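Local structure of substrate binding periplasmic protein (Ralstonia solanacearum, 3LOP) at residues 54-58 with 179-183; 115-121 with 332-338; 224-229 with 247-253. The protein binds leucine in a cleft between two lobes and probably serves amino-acid uptake, as periplasmic substrate-binding proteins of this family do. All blocks are in the same frame, centred on the assembly; numbering follows the deposited sequence.

Contact 1: residues 54-58 with 179-183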
loop_
_atom_site.group_PDB
_atom_site.type_symbol
_atom_site.label_atom_id
_atom_site.label_comp_id
_atom_site.label_asym_id
_atom_site.label_seq_id
_atom_site.Cartn_x
_atom_site.Cartn_y
_atom_site.Cartn_z
ATOM N N ASP A 54 9.361 -12.730 -3.216
ATOM C CA ASP A 54 10.547 -12.045 -3.718
ATOM C C ASP A 54 11.393 -11.509 -2.566
ATOM O O ASP A 54 12.457 -10.939 -2.793
ATOM C CB ASP A 54 10.206 -10.908 -4.706
ATOM C CG ASP A 54 9.256 -9.868 -4.137
ATOM O OD1 ASP A 54 9.170 -9.705 -2.903
ATOM O OD2 ASP A 54 8.607 -9.182 -4.959
ATOM N N GLU A 55 10.925 -11.715 -1.333
ATOM C CA GLU A 55 11.646 -11.267 -0.136
ATOM C C GLU A 55 11.932 -9.767 -0.204
ATOM O O GLU A 55 12.800 -9.255 0.501
ATOM C CB GLU A 55 12.969 -12.038 -0.011
ATOM C CG GLU A 55 12.815 -13.557 0.047
ATOM C CD GLU A 55 14.148 -14.291 0.041
ATOM O OE1 GLU A 55 14.958 -14.071 0.967
ATOM O OE2 GLU A 55 14.388 -15.093 -0.890
ATOM N N GLN A 56 11.159 -9.075 -1.037
ATOM C CA GLN A 56 11.303 -7.644 -1.305
ATOM C C GLN A 56 12.679 -7.314 -1.881
ATOM O O GLN A 56 13.126 -6.169 -1.836
ATOM C CB GLN A 56 11.038 -6.768 -0.072
ATOM C CG GLN A 56 10.624 -5.351 -0.510
ATOM C CD GLN A 56 10.641 -4.311 0.591
ATOM O OE1 GLN A 56 11.568 -4.253 1.404
ATOM N NE2 GLN A 56 9.630 -3.457 0.601
ATOM N N LYS A 57 13.353 -8.326 -2.415
ATOM C CA LYS A 57 14.653 -8.115 -3.039
ATOM C C LYS A 57 14.361 -7.611 -4.447
ATOM O O LYS A 57 13.677 -8.270 -5.224
ATOM C CB LYS A 57 15.443 -9.420 -3.086
ATOM C CG LYS A 57 15.859 -9.917 -1.713
ATOM C CD LYS A 57 16.620 -11.226 -1.793
ATOM C CE LYS A 57 17.078 -11.667 -0.411
ATOM N NZ LYS A 57 17.874 -12.918 -0.460
ATOM N N ILE A 58 14.873 -6.427 -4.765
ATOM C CA ILE A 58 14.628 -5.807 -6.061
ATOM C C ILE A 58 14.884 -6.714 -7.266
ATOM O O ILE A 58 14.034 -6.827 -8.156
ATOM C CB ILE A 58 15.460 -4.517 -6.200
ATOM C CG1 ILE A 58 15.119 -3.571 -5.046
ATOM C CG2 ILE A 58 15.161 -3.836 -7.532
ATOM C CD1 ILE A 58 16.050 -2.388 -4.927
ATOM N N PRO A 179 18.233 0.953 7.049
ATOM C CA PRO A 179 18.398 0.136 5.836
ATOM C C PRO A 179 17.140 -0.591 5.365
ATOM O O PRO A 179 16.411 -1.160 6.174
ATOM C CB PRO A 179 19.500 -0.851 6.227
ATOM C CG PRO A 179 20.202 -0.177 7.378
ATOM C CD PRO A 179 19.073 0.435 8.139
ATOM N N ARG A 180 16.897 -0.583 4.056
ATOM C CA ARG A 180 15.725 -1.262 3.513
ATOM C C ARG A 180 15.815 -2.760 3.793
ATOM O O ARG A 180 16.908 -3.321 3.904
ATOM C CB ARG A 180 15.603 -1.027 1.998
ATOM C CG ARG A 180 16.434 -1.977 1.133
ATOM C CD ARG A 180 16.376 -1.590 -0.340
ATOM N NE ARG A 180 15.010 -1.528 -0.855
ATOM C CZ ARG A 180 14.294 -2.582 -1.237
ATOM N NH1 ARG A 180 14.805 -3.805 -1.175
ATOM N NH2 ARG A 180 13.059 -2.409 -1.683
ATOM N N ASN A 181 14.656 -3.393 3.904
ATOM C CA ASN A 181 14.556 -4.824 4.160
ATOM C C ASN A 181 15.087 -5.229 5.530
ATOM O O ASN A 181 15.454 -6.383 5.753
ATOM C CB ASN A 181 15.273 -5.613 3.063
ATOM C CG ASN A 181 14.342 -6.560 2.331
ATOM O OD1 ASN A 181 13.136 -6.587 2.590
ATOM N ND2 ASN A 181 14.894 -7.344 1.413
ATOM N N THR A 182 15.129 -4.268 6.445
ATOM C CA THR A 182 15.578 -4.531 7.807
ATOM C C THR A 182 14.720 -3.698 8.742
ATOM O O THR A 182 13.895 -2.898 8.298
ATOM C CB THR A 182 17.041 -4.101 8.051
ATOM O OG1 THR A 182 17.097 -2.677 8.209
ATOM C CG2 THR A 182 17.930 -4.514 6.894
ATOM N N ALA A 183 14.924 -3.899 10.037
ATOM C CA ALA A 183 14.218 -3.146 11.060
ATOM C C ALA A 183 15.291 -2.580 11.989
ATOM O O ALA A 183 15.055 -2.374 13.177
ATOM C CB ALA A 183 13.270 -4.056 11.832
#
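Two turns meet at the rim of the ligand cleft: Arg180 and Asn181, the corner residues of a type II turn on one lobe, reach the backbone carbonyls of Glu55 and Gln56, the corner residues of a type I' turn on the other. Asn181 ND2 donates to Glu55 O at 3.0 Å with an N-H...O angle of 159°; the oxygen lies in the amide plane and the nitrogen in the carbonyl plane. Arg180 NH1 donates almost straight to Gln56 O, also 3.0 Å away, nearly along the C=O axis. Arg180 CG stands between its own backbone N and carbonyl carbon, and a bend at chi3 (-56°) swings the guanidinium round to present NH1 to that oxygen. CG1 of Ile58 covers one face of the guanidinium, 3.9 Å from NH1, while Arg180 NE forms a salt bridge with Asp151, so the cation has a charged partner as well as the carbonyl. Gln56 and Asn181 run past each other in opposite directions, Gln56 CB lying 3.4 Å from Asn181 OD1. The Gln56 side chain touches Val81 of the leucine pocket and comes within about 5 Å of the bound leucine. The type I' turn is closed by Lys57 N on Asp54 O (2.8 Å), and Lys57 is the N-cap of helix 58-71. Loop-to-loop bonds over a filled cleft are consistent with the closed, ligand-bound form of the bilobal periplasmic binding protein fold.

Contact 2: residues 115-121 with 332-338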
loop_
_atom_site.group_PDB
_atom_site.type_symbol
_atom_site.label_atom_id
_atom_site.label_comp_id
_atom_site.label_asym_id
_atom_site.label_seq_id
_atom_site.Cartn_x
_atom_site.Cartn_y
_atom_site.Cartn_z
ATOM N N ASP A 115 4.039 5.355 -15.991
ATOM C CA ASP A 115 4.257 4.211 -16.873
ATOM C C ASP A 115 2.928 3.712 -17.437
ATOM O O ASP A 115 2.002 3.408 -16.686
ATOM C CB ASP A 115 4.959 3.087 -16.106
ATOM C CG ASP A 115 5.464 1.985 -17.017
ATOM O OD1 ASP A 115 4.641 1.330 -17.690
ATOM O OD2 ASP A 115 6.694 1.771 -17.061
ATOM N N PRO A 116 2.826 3.599 -18.771
ATOM C CA PRO A 116 1.589 3.139 -19.409
ATOM C C PRO A 116 1.038 1.799 -18.922
ATOM O O PRO A 116 -0.159 1.537 -19.051
ATOM C CB PRO A 116 1.957 3.117 -20.895
ATOM C CG PRO A 116 3.422 2.815 -20.873
ATOM C CD PRO A 116 3.908 3.724 -19.763
ATOM N N LEU A 117 1.901 0.954 -18.363
ATOM C CA LEU A 117 1.459 -0.348 -17.876
ATOM C C LEU A 117 1.225 -0.418 -16.371
ATOM O O LEU A 117 0.850 -1.469 -15.851
ATOM C CB LEU A 117 2.453 -1.434 -18.298
ATOM C CG LEU A 117 2.367 -1.806 -19.781
ATOM C CD1 LEU A 117 3.473 -2.782 -20.150
ATOM C CD2 LEU A 117 1.000 -2.418 -20.061
ATOM N N VAL A 118 1.444 0.691 -15.671
ATOM C CA VAL A 118 1.230 0.708 -14.227
ATOM C C VAL A 118 -0.054 1.463 -13.908
ATOM O O VAL A 118 -0.242 2.604 -14.334
ATOM C CB VAL A 118 2.420 1.353 -13.492
ATOM C CG1 VAL A 118 2.187 1.318 -11.994
ATOM C CG2 VAL A 118 3.701 0.599 -13.833
ATOM N N PHE A 119 -0.936 0.811 -13.154
ATOM C CA PHE A 119 -2.225 1.383 -12.786
ATOM C C PHE A 119 -2.396 1.571 -11.281
ATOM O O PHE A 119 -2.989 0.729 -10.600
ATOM C CB PHE A 119 -3.359 0.497 -13.320
ATOM C CG PHE A 119 -3.406 0.411 -14.821
ATOM C CD1 PHE A 119 -2.528 -0.414 -15.520
ATOM C CD2 PHE A 119 -4.323 1.174 -15.537
ATOM C CE1 PHE A 119 -2.565 -0.475 -16.912
ATOM C CE2 PHE A 119 -4.370 1.121 -16.929
ATOM C CZ PHE A 119 -3.490 0.296 -17.618
ATOM N N PRO A 120 -1.874 2.683 -10.742
ATOM C CA PRO A 120 -1.995 2.945 -9.306
ATOM C C PRO A 120 -3.451 3.192 -8.936
ATOM O O PRO A 120 -4.175 3.885 -9.656
ATOM C CB PRO A 120 -1.128 4.186 -9.110
ATOM C CG PRO A 120 -1.271 4.908 -10.423
ATOM C CD PRO A 120 -1.157 3.776 -11.423
ATOM N N ILE A 121 -3.878 2.624 -7.815
ATOM C CA ILE A 121 -5.249 2.802 -7.362
ATOM C C ILE A 121 -5.344 3.816 -6.226
ATOM O O ILE A 121 -5.990 4.853 -6.360
ATOM C CB ILE A 121 -5.854 1.462 -6.886
ATOM C CG1 ILE A 121 -6.015 0.513 -8.079
ATOM C CG2 ILE A 121 -7.195 1.701 -6.198
ATOM C CD1 ILE A 121 -6.514 -0.878 -7.704
ATOM N N PHE A 332 -9.356 5.177 -14.353
ATOM C CA PHE A 332 -8.042 5.066 -14.979
ATOM C C PHE A 332 -7.949 5.809 -16.307
ATOM O O PHE A 332 -6.937 5.706 -16.998
ATOM C CB PHE A 332 -7.672 3.596 -15.233
ATOM C CG PHE A 332 -7.393 2.798 -13.987
ATOM C CD1 PHE A 332 -6.595 3.312 -12.965
ATOM C CD2 PHE A 332 -7.873 1.499 -13.869
ATOM C CE1 PHE A 332 -6.278 2.536 -11.846
ATOM C CE2 PHE A 332 -7.561 0.714 -12.754
ATOM C CZ PHE A 332 -6.761 1.236 -11.743
ATOM N N THR A 333 -8.989 6.553 -16.675
ATOM C CA THR A 333 -8.960 7.272 -17.949
ATOM C C THR A 333 -7.916 8.388 -17.972
ATOM O O THR A 333 -7.417 8.754 -19.037
ATOM C CB THR A 333 -10.349 7.847 -18.317
ATOM O OG1 THR A 333 -10.769 8.793 -17.330
ATOM C CG2 THR A 333 -11.371 6.725 -18.415
ATOM N N ASP A 334 -7.593 8.925 -16.799
ATOM C CA ASP A 334 -6.578 9.969 -16.674
ATOM C C ASP A 334 -5.355 9.280 -16.074
ATOM O O ASP A 334 -5.305 9.037 -14.868
ATOM C CB ASP A 334 -7.055 11.080 -15.735
ATOM C CG ASP A 334 -6.029 12.188 -15.572
ATOM O OD1 ASP A 334 -4.912 12.052 -16.122
ATOM O OD2 ASP A 334 -6.336 13.193 -14.897
ATOM N N ARG A 335 -4.375 8.968 -16.915
ATOM C CA ARG A 335 -3.180 8.262 -16.465
ATOM C C ARG A 335 -2.203 9.084 -15.623
ATOM O O ARG A 335 -1.230 8.541 -15.099
ATOM C CB ARG A 335 -2.436 7.670 -17.672
ATOM C CG ARG A 335 -3.273 6.766 -18.582
ATOM C CD ARG A 335 -3.969 5.643 -17.813
ATOM N NE ARG A 335 -3.042 4.777 -17.085
ATOM C CZ ARG A 335 -2.240 3.880 -17.651
ATOM N NH1 ARG A 335 -2.240 3.715 -18.967
ATOM N NH2 ARG A 335 -1.433 3.144 -16.897
ATOM N N SER A 336 -2.462 10.379 -15.471
ATOM C CA SER A 336 -1.563 11.234 -14.699
ATOM C C SER A 336 -1.822 11.236 -13.194
ATOM O O SER A 336 -1.084 11.861 -12.434
ATOM C CB SER A 336 -1.630 12.674 -15.218
ATOM O OG SER A 336 -2.876 13.275 -14.908
ATOM N N ARG A 337 -2.860 10.529 -12.761
ATOM C CA ARG A 337 -3.200 10.479 -11.342
ATOM C C ARG A 337 -3.651 9.088 -10.921
ATOM O O ARG A 337 -3.918 8.234 -11.762
ATOM C CB ARG A 337 -4.318 11.477 -11.043
ATOM C CG ARG A 337 -5.511 11.335 -11.971
ATOM C CD ARG A 337 -6.635 12.278 -11.579
ATOM N NE ARG A 337 -6.131 13.589 -11.184
ATOM C CZ ARG A 337 -6.894 14.661 -11.003
ATOM N NH1 ARG A 337 -8.205 14.585 -11.188
ATOM N NH2 ARG A 337 -6.347 15.810 -10.626
ATOM N N PRO A 338 -3.724 8.839 -9.602
ATOM C CA PRO A 338 -4.158 7.525 -9.116
ATOM C C PRO A 338 -5.618 7.278 -9.482
ATOM O O PRO A 338 -6.398 8.221 -9.623
ATOM C CB PRO A 338 -3.964 7.631 -7.605
ATOM C CG PRO A 338 -2.833 8.615 -7.473
ATOM C CD PRO A 338 -3.205 9.662 -8.495
#
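Arg335 and Phe332, from the loop between strands 329-331 and 344-348, pack on Phe119 and its neighbours at the outermost strand 118-119 of the five-stranded parallel sheet, beside what is probably the hinge of this bilobal fold. The aromatic and cationic stacking comes first. The Arg335 guanidinium lies flat on one face of the Phe119 ring, planes 5° apart and centres 4.0 Å apart, a cation-pi pair. Phe119 turns its edge to the face of Phe332 in a T-shaped pair, planes at 72° and ring centroids 5.2 Å apart. Its CB adds a CH-pi contact over that same ring. Apolar contact continues at the Phe332 rim, where CZ meets Ile121 CG1 at 3.8 Å, and helix 309-317 supplies Leu316 against both Phe side chains. The backbone continues the join: Pro120 and Ile121 are hydrogen-bonded to Gly339 and Ser340, just past Pro338. Polar bonds fix the rotation of the stacked guanidinium, which arrives through bends at chi2 and chi3. Pro116 O lies in its plane and takes Arg335 NH1 at 3.0 Å, with a weaker bond from NH2. Arg335 NH2 donates as well to Val118 O, 2.9 Å away, from well above that carbonyl plane.

Contact 3: residues 224-229 with 247-253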
loop_
_atom_site.group_PDB
_atom_site.type_symbol
_atom_site.label_atom_id
_atom_site.label_comp_id
_atom_site.label_asym_id
_atom_site.label_seq_id
_atom_site.Cartn_x
_atom_site.Cartn_y
_atom_site.Cartn_z
ATOM N N GLN A 224 4.438 13.656 18.472
ATOM C CA GLN A 224 3.225 13.129 17.854
ATOM C C GLN A 224 3.746 12.271 16.705
ATOM O O GLN A 224 4.650 12.683 15.983
ATOM C CB GLN A 224 2.379 14.278 17.301
ATOM C CG GLN A 224 1.285 13.857 16.323
ATOM C CD GLN A 224 0.210 13.020 16.980
ATOM O OE1 GLN A 224 -0.353 13.414 18.002
ATOM N NE2 GLN A 224 -0.088 11.860 16.395
ATOM N N LEU A 225 3.184 11.080 16.536
ATOM C CA LEU A 225 3.634 10.194 15.475
ATOM C C LEU A 225 2.626 10.094 14.341
ATOM O O LEU A 225 1.415 10.100 14.564
ATOM C CB LEU A 225 3.913 8.801 16.048
ATOM C CG LEU A 225 4.961 8.765 17.167
ATOM C CD1 LEU A 225 4.937 7.408 17.855
ATOM C CD2 LEU A 225 6.342 9.067 16.595
ATOM N N LEU A 226 3.142 10.016 13.119
ATOM C CA LEU A 226 2.308 9.886 11.933
ATOM C C LEU A 226 3.143 9.212 10.855
ATOM O O LEU A 226 4.369 9.204 10.937
ATOM C CB LEU A 226 1.815 11.257 11.449
ATOM C CG LEU A 226 2.833 12.333 11.063
ATOM C CD1 LEU A 226 2.147 13.371 10.187
ATOM C CD2 LEU A 226 3.420 12.979 12.310
ATOM N N GLY A 227 2.489 8.641 9.850
ATOM C CA GLY A 227 3.239 7.968 8.806
ATOM C C GLY A 227 2.432 7.606 7.580
ATOM O O GLY A 227 1.213 7.779 7.545
ATOM N N LEU A 228 3.132 7.097 6.570
ATOM C CA LEU A 228 2.525 6.703 5.303
ATOM C C LEU A 228 1.660 5.448 5.398
ATOM O O LEU A 228 1.777 4.667 6.342
ATOM C CB LEU A 228 3.619 6.472 4.258
ATOM C CG LEU A 228 4.432 7.698 3.834
ATOM C CD1 LEU A 228 5.574 7.264 2.922
ATOM C CD2 LEU A 228 3.528 8.697 3.134
ATOM N N SER A 229 0.805 5.259 4.393
ATOM C CA SER A 229 -0.093 4.107 4.334
ATOM C C SER A 229 0.656 2.791 4.136
ATOM O O SER A 229 0.050 1.723 4.037
ATOM C CB SER A 229 -1.123 4.295 3.219
ATOM O OG SER A 229 -0.495 4.381 1.955
ATOM N N GLY A 247 -2.928 7.314 19.445
ATOM C CA GLY A 247 -2.732 8.698 19.051
ATOM C C GLY A 247 -2.078 8.859 17.688
ATOM O O GLY A 247 -2.088 9.950 17.115
ATOM N N TYR A 248 -1.500 7.775 17.180
ATOM C CA TYR A 248 -0.842 7.768 15.875
ATOM C C TYR A 248 -1.776 8.303 14.790
ATOM O O TYR A 248 -2.931 7.885 14.696
ATOM C CB TYR A 248 -0.409 6.335 15.531
ATOM C CG TYR A 248 0.191 6.157 14.151
ATOM C CD1 TYR A 248 1.502 6.545 13.879
ATOM C CD2 TYR A 248 -0.556 5.584 13.124
ATOM C CE1 TYR A 248 2.058 6.362 12.610
ATOM C CE2 TYR A 248 -0.011 5.397 11.856
ATOM C CZ TYR A 248 1.294 5.785 11.608
ATOM O OH TYR A 248 1.840 5.581 10.356
ATOM N N SER A 249 -1.264 9.227 13.979
ATOM C CA SER A 249 -2.032 9.834 12.895
ATOM C C SER A 249 -1.699 9.206 11.548
ATOM O O SER A 249 -0.557 8.825 11.290
ATOM C CB SER A 249 -1.761 11.339 12.823
ATOM O OG SER A 249 -2.335 12.019 13.924
ATOM N N LEU A 250 -2.701 9.114 10.681
ATOM C CA LEU A 250 -2.497 8.513 9.373
ATOM C C LEU A 250 -3.451 9.083 8.341
ATOM O O LEU A 250 -4.342 9.872 8.659
ATOM C CB LEU A 250 -2.707 6.999 9.448
ATOM C CG LEU A 250 -4.113 6.569 9.882
ATOM C CD1 LEU A 250 -4.575 5.383 9.049
ATOM C CD2 LEU A 250 -4.115 6.235 11.364
ATOM N N ALA A 251 -3.245 8.681 7.092
ATOM C CA ALA A 251 -4.111 9.109 6.009
ATOM C C ALA A 251 -4.777 7.853 5.463
ATOM O O ALA A 251 -4.101 6.899 5.083
ATOM C CB ALA A 251 -3.300 9.800 4.917
ATOM N N LEU A 252 -6.103 7.849 5.455
ATOM C CA LEU A 252 -6.868 6.716 4.954
ATOM C C LEU A 252 -6.976 6.820 3.435
ATOM O O LEU A 252 -7.459 7.828 2.920
ATOM C CB LEU A 252 -8.274 6.733 5.561
ATOM C CG LEU A 252 -8.383 6.649 7.087
ATOM C CD1 LEU A 252 -9.777 7.073 7.540
ATOM C CD2 LEU A 252 -8.076 5.238 7.527
ATOM N N VAL A 253 -6.521 5.789 2.725
ATOM C CA VAL A 253 -6.592 5.773 1.265
ATOM C C VAL A 253 -7.343 4.529 0.785
ATOM O O VAL A 253 -7.464 4.273 -0.414
ATOM C CB VAL A 253 -5.183 5.812 0.625
ATOM C CG1 VAL A 253 -4.482 7.103 1.015
ATOM C CG2 VAL A 253 -4.365 4.606 1.057
HETATM O O HOH W 1 -0.674 11.466 19.900
HETATM O O HOH W 2 -0.992 7.185 6.179
HETATM O O HOH W 3 0.035 4.504 8.579
#
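The Tyr248 ring has Leu225 CB at its edge, 4.0 Å from CD1, and a water at the edge beside OH; obliquely to it runs the backbone of Leu226 and Gly227, with Leu226 C 3.5 Å from Tyr248 CE1. With CG anti to the backbone N (chi1 175°), the ring extends along strand 224-227 until OH reaches Gly227, 3.2 Å from its CA, where the absence of a side chain makes room. The water accepts from OH and donates to Leu228 O, while the Tyr248 side chain also touches Ile231. The Gln224 amide holds Gly247 O in its plane, NE2 donating at 2.9 Å, and gives Leu225 O a second bond. Strand 224-227, outermost of the four-stranded parallel sheet, is bridged to strand 249-252, itself the first strand of a three-stranded antiparallel sheet; the two run parallel (26°), joined through helices 233-240 and 242-245 in a beta-alpha-beta crossover. At the single bridge, Leu226 with Ser249, Ser249 N donates to Leu225 O at 2.9 Å, and Gly227 N makes a weak bond to Ser249 O. Farther on, another water spans Gly227 O and Ala251 N. Val253 CG2 packs 3.9 Å from Ser229 CB; Ser229 OG is hydrogen-bonded to Glu128.

Overall arrangement
The three contacts lie around the cleft and its probable hinge, with centres 22 to 26 Å apart and none touching. Contact 1 bridges the lobes at the cleft rim, between the loops that follow edge strands 47-53 and 174-178. Contact 2 lies on the opposite edge strand, 118-119, of the first lobe's sheet, and contact 3 on 224-227, at the other side of the second lobe's four-stranded parallel sheet from 174-178, where 249-252 joins it; their nearest atoms are about 6 Å apart. Along the chain contacts 1 and 2 alternate, contact 3 follows contact 1, and contact 2 encloses contact 3. Chain passing repeatedly between lobes is consistent with a hinged protein closing on leucine.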